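Local coordinates for methionine-R-sulfoxide reductase (Neisseria meningitidis, PDB 3MMH), which catalyses the reduction of free methionine-R-sulfoxide to methionine, using a GAF-type domain to hold the substrate, at residues P20-V25 against A40-E45; A27-T30 against A34-A37. All coordinates share one frame; numbering follows the deposited sequence. Where two conformers were deposited one is given.

Interaction 1: P20-V25 against A40-E45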
loop_
_atom_site.group_PDB
_atom_site.type_symbol
_atom_site.label_atom_id
_atom_site.label_comp_id
_atom_site.label_asym_id
_atom_site.label_seq_id
_atom_site.Cartn_x
_atom_site.Cartn_y
_atom_site.Cartn_z
ATOM N N PRO A 20 -10.475 -17.356 -0.205
ATOM C CA PRO A 20 -10.188 -18.073 1.022
ATOM C C PRO A 20 -8.762 -17.839 1.434
ATOM O O PRO A 20 -8.462 -17.856 2.645
ATOM C CB PRO A 20 -10.440 -19.544 0.643
ATOM C CG PRO A 20 -11.364 -19.444 -0.548
ATOM C CD PRO A 20 -11.001 -18.234 -1.254
ATOM N N GLN A 21 -7.824 -17.622 0.529
ATOM C CA GLN A 21 -6.477 -17.319 0.862
ATOM C C GLN A 21 -6.340 -15.952 1.514
ATOM O O GLN A 21 -5.646 -15.815 2.513
ATOM C CB GLN A 21 -5.583 -17.418 -0.345
ATOM C CG GLN A 21 -5.484 -18.853 -0.888
ATOM C CD GLN A 21 -4.600 -18.995 -2.086
ATOM O OE1 GLN A 21 -3.361 -18.894 -1.939
ATOM N NE2 GLN A 21 -5.155 -19.134 -3.230
ATOM N N ILE A 22 -7.033 -14.964 0.986
ATOM C CA ILE A 22 -7.080 -13.652 1.634
ATOM C C ILE A 22 -7.657 -13.789 3.056
ATOM O O ILE A 22 -7.119 -13.226 3.989
ATOM C CB ILE A 22 -7.855 -12.575 0.854
ATOM C CG1 ILE A 22 -7.196 -12.311 -0.507
ATOM C CG2 ILE A 22 -7.959 -11.272 1.700
ATOM C CD1 ILE A 22 -7.911 -11.396 -1.408
ATOM N N GLU A 23 -8.769 -14.528 3.175
ATOM C CA GLU A 23 -9.367 -14.677 4.494
ATOM C C GLU A 23 -8.329 -15.247 5.470
ATOM O O GLU A 23 -8.308 -14.797 6.642
ATOM C CB GLU A 23 -10.613 -15.591 4.414
ATOM C CG GLU A 23 -11.447 -15.560 5.678
ATOM C CD GLU A 23 -12.624 -16.470 5.663
ATOM O OE1 GLU A 23 -12.564 -17.546 4.975
ATOM O OE2 GLU A 23 -13.555 -16.279 6.446
ATOM N N SER A 24 -7.576 -16.234 5.070
ATOM C CA SER A 24 -6.556 -16.856 5.912
ATOM C C SER A 24 -5.476 -15.872 6.296
ATOM O O SER A 24 -5.051 -15.791 7.456
ATOM C CB SER A 24 -5.866 -17.984 5.141
ATOM O OG SER A 24 -4.800 -18.490 5.959
ATOM N N VAL A 25 -4.991 -15.101 5.305
ATOM C CA VAL A 25 -3.914 -14.160 5.537
ATOM C C VAL A 25 -4.368 -13.071 6.539
ATOM O O VAL A 25 -3.632 -12.794 7.503
ATOM C CB VAL A 25 -3.495 -13.533 4.197
ATOM C CG1 VAL A 25 -2.691 -12.310 4.381
ATOM C CG2 VAL A 25 -2.761 -14.522 3.268
ATOM N N ALA A 40 -4.617 -5.641 -0.732
ATOM C CA ALA A 40 -4.304 -5.005 -1.981
ATOM C C ALA A 40 -3.264 -5.770 -2.716
ATOM O O ALA A 40 -3.282 -5.942 -3.956
ATOM C CB ALA A 40 -3.919 -3.540 -1.801
ATOM N N ALA A 41 -2.217 -6.234 -2.011
ATOM C CA ALA A 41 -1.173 -7.002 -2.650
ATOM C C ALA A 41 -1.640 -8.268 -3.278
ATOM O O ALA A 41 -1.177 -8.663 -4.376
ATOM C CB ALA A 41 -0.062 -7.332 -1.607
ATOM N N VAL A 42 -2.509 -9.011 -2.587
ATOM C CA VAL A 42 -3.037 -10.270 -3.138
ATOM C C VAL A 42 -3.878 -10.005 -4.401
ATOM O O VAL A 42 -3.708 -10.676 -5.428
ATOM C CB VAL A 42 -3.794 -11.088 -2.130
ATOM C CG1 VAL A 42 -4.366 -12.339 -2.788
ATOM C CG2 VAL A 42 -2.916 -11.517 -0.995
ATOM N N LEU A 43 -4.744 -8.990 -4.305
ATOM C CA LEU A 43 -5.565 -8.676 -5.475
ATOM C C LEU A 43 -4.734 -8.218 -6.667
ATOM O O LEU A 43 -4.975 -8.612 -7.806
ATOM C CB LEU A 43 -6.611 -7.652 -5.114
ATOM C CG LEU A 43 -7.707 -8.093 -4.144
ATOM C CD1 LEU A 43 -8.529 -6.870 -3.714
ATOM C CD2 LEU A 43 -8.593 -9.180 -4.746
ATOM N N LYS A 44 -3.716 -7.371 -6.392
ATOM C CA LYS A 44 -2.860 -6.910 -7.480
ATOM C C LYS A 44 -2.130 -8.041 -8.140
ATOM O O LYS A 44 -2.042 -8.140 -9.374
ATOM C CB LYS A 44 -1.863 -5.894 -6.954
ATOM C CG LYS A 44 -1.052 -5.159 -8.010
ATOM C CD LYS A 44 -1.862 -4.047 -8.784
ATOM C CE LYS A 44 -1.045 -3.125 -9.619
ATOM N NZ LYS A 44 -0.806 -3.554 -10.948
ATOM N N GLU A 45 -1.566 -8.965 -7.354
ATOM C CA GLU A 45 -0.805 -10.097 -7.886
ATOM C C GLU A 45 -1.771 -11.026 -8.683
ATOM O O GLU A 45 -1.435 -11.491 -9.777
ATOM C CB GLU A 45 -0.063 -10.891 -6.791
ATOM C CG GLU A 45 0.745 -11.960 -7.353
ATOM C CD GLU A 45 1.684 -12.692 -6.440
ATOM O OE1 GLU A 45 1.652 -12.483 -5.255
ATOM O OE2 GLU A 45 2.482 -13.526 -6.929
#
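The side-chain nitrogen Q21 NE2 is gripped by two backbone carbonyls, H5 O and E17 O, which tie the amide down beside the apolar contact of I22 with V42. That contact is made by CG1 and CD1 of I22. Its CG1 lies 3.6 Å from V42 CG1, and its CD1 is 3.9 Å from the same methyl, so one valine branch meets two successive carbons of the isoleucine. V42 CG1 owes its place to a first torsion of 177°, which sets this methyl anti to the backbone N, whereas CG1 of I22 lies beside its own N. The two side chains slide past each other in opposite directions, and the backbones are 7.1 Å apart between I22 CA and V42 CA. In the GAF fold helices 11-27 and 32-47 follow each other in sequence and pack side by side; L152 of helix 143-165 touches both I22 and L43. The CA–CB bond of L43 points neither toward nor away from helix 11-27, yet its end comes nearer, with CD2 4.1 Å from I22 CD1, the two chains crossing at about a right angle. L43 also rests on V52 of strand 51-58, while L73 of the second subunit packs on V25 and V42.

Interaction 2: A27-T30 against A34-A37; sequences ADET and ANLA
E29 meets helix 32-47 through the aliphatic part of its side chain and through its backbone carbonyl. Its CB lies 3.5 Å from N35 OD1, and CG follows at 3.8 Å from that oxygen. CG also touches the methyl of A34, with E29 CG and A34 CB 4.0 Å apart. The chain leaves CB with CG anti to the backbone N (chi1 176°) and then bends at the next bond, bringing the carboxylate back toward its own backbone. There OE2 accepts a hydrogen bond from D31 N and a weak one from T30 N. OE1 faces the dimer partner, forming a salt bridge with R77 NE and a hydrogen bond with T76 OG1, both of the second subunit. The carboxylate therefore fastens this GAF-domain turn between helices 11-27 and 32-47 to the other subunit. E29 O takes the one hydrogen bond between the segments, from N35 ND2 at 2.9 Å. It is nearly straight at the hydrogen (164°), and the oxygen lies close to the amide plane of N35. At the acceptor, however, the nitrogen stands above the carbonyl plane. R159 NH2 of helix 143-165 binds the same oxygen, giving E29 O two donors. N35 OD1 is buried without a hydrogen-bonding partner in the model, its neighbours across the contact being the CB and CG carbons of E29. T30 comes next; its carbonyl carbon approaches N35 ND2 to 4.3 Å, while its CB points away from the helix. T30, N35 and R159 together line a bound magnesium ion, which lies about 3 Å from the N35 side chain.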
loop_
_atom_site.group_PDB
_atom_site.type_symbol
_atom_site.label_atom_id
_atom_site.label_comp_id
_atom_site.label_asym_id
_atom_site.label_seq_id
_atom_site.Cartn_x
_atom_site.Cartn_y
_atom_site.Cartn_z
ATOM N N ALA A 27 -6.740 -13.255 8.737
ATOM C CA ALA A 27 -7.112 -13.853 9.986
ATOM C C ALA A 27 -5.986 -13.780 11.018
ATOM O O ALA A 27 -6.229 -13.783 12.212
ATOM C CB ALA A 27 -7.541 -15.301 9.802
ATOM N N ASP A 28 -4.751 -13.693 10.535
ATOM C CA ASP A 28 -3.584 -13.888 11.385
ATOM C C ASP A 28 -2.917 -12.559 11.729
ATOM O O ASP A 28 -1.761 -12.530 12.150
ATOM C CB ASP A 28 -2.576 -14.809 10.697
ATOM C CG ASP A 28 -3.108 -16.216 10.505
ATOM O OD1 ASP A 28 -4.089 -16.580 11.188
ATOM O OD2 ASP A 28 -2.544 -16.958 9.674
ATOM N N GLU A 29 -3.645 -11.460 11.549
ATOM C CA GLU A 29 -3.143 -10.118 11.949
ATOM C C GLU A 29 -4.331 -9.292 12.382
ATOM O O GLU A 29 -5.431 -9.464 11.847
ATOM C CB GLU A 29 -2.412 -9.502 10.779
ATOM C CG GLU A 29 -1.912 -8.079 10.961
ATOM C CD GLU A 29 -1.022 -7.913 12.186
ATOM O OE1 GLU A 29 0.053 -8.562 12.260
ATOM O OE2 GLU A 29 -1.430 -7.175 13.120
ATOM N N THR A 30 -4.130 -8.469 13.388
ATOM C CA THR A 30 -5.193 -7.580 13.844
ATOM C C THR A 30 -5.067 -6.149 13.320
ATOM O O THR A 30 -6.044 -5.407 13.331
ATOM C CB THR A 30 -5.251 -7.543 15.404
ATOM O OG1 THR A 30 -3.982 -7.168 15.885
ATOM C CG2 THR A 30 -5.637 -8.911 15.905
ATOM N N ALA A 34 -2.247 -3.042 8.045
ATOM C CA ALA A 34 -1.481 -4.167 7.549
ATOM C C ALA A 34 -2.358 -5.094 6.715
ATOM O O ALA A 34 -1.981 -5.582 5.648
ATOM C CB ALA A 34 -0.796 -4.947 8.687
ATOM N N ASN A 35 -3.567 -5.370 7.200
ATOM C CA ASN A 35 -4.504 -6.230 6.523
ATOM C C ASN A 35 -4.971 -5.662 5.188
ATOM O O ASN A 35 -5.081 -6.372 4.193
ATOM C CB ASN A 35 -5.651 -6.646 7.396
ATOM C CG ASN A 35 -5.295 -7.745 8.386
ATOM O OD1 ASN A 35 -4.411 -8.524 8.117
ATOM N ND2 ASN A 35 -6.038 -7.782 9.517
ATOM N N LEU A 36 -5.239 -4.361 5.162
ATOM C CA LEU A 36 -5.597 -3.707 3.901
ATOM C C LEU A 36 -4.457 -3.787 2.922
ATOM O O LEU A 36 -4.633 -4.016 1.715
ATOM C CB LEU A 36 -6.015 -2.242 4.133
ATOM C CG LEU A 36 -7.328 -2.088 4.949
ATOM C CD1 LEU A 36 -7.560 -0.582 5.187
ATOM C CD2 LEU A 36 -8.519 -2.807 4.356
ATOM N N ALA A 37 -3.236 -3.544 3.401
ATOM C CA ALA A 37 -2.046 -3.564 2.556
ATOM C C ALA A 37 -1.834 -4.924 1.956
ATOM O O ALA A 37 -1.586 -5.091 0.731
ATOM C CB ALA A 37 -0.833 -3.064 3.331
#

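In the fold
Both interactions belong to one pair of helices and the turn that joins them. Along the chain the order is 20-25, 27-30, 34-37 and 40-45, which nests interaction 2 inside the loop closed by interaction 1. Their centres are 10 Å apart on the same side of the chain's centre, and helix 32-47 serves both. Interaction 1 packs this helix against helix 11-27 apolarly, whereas interaction 2 ties its early part to the connecting turn by a polar bond. Both also touch the second subunit. Both therefore lie where the helix pair meets the second subunit, away from the substrate: the bound methionine sulfoxide is about 13 Å from the L43 side chain.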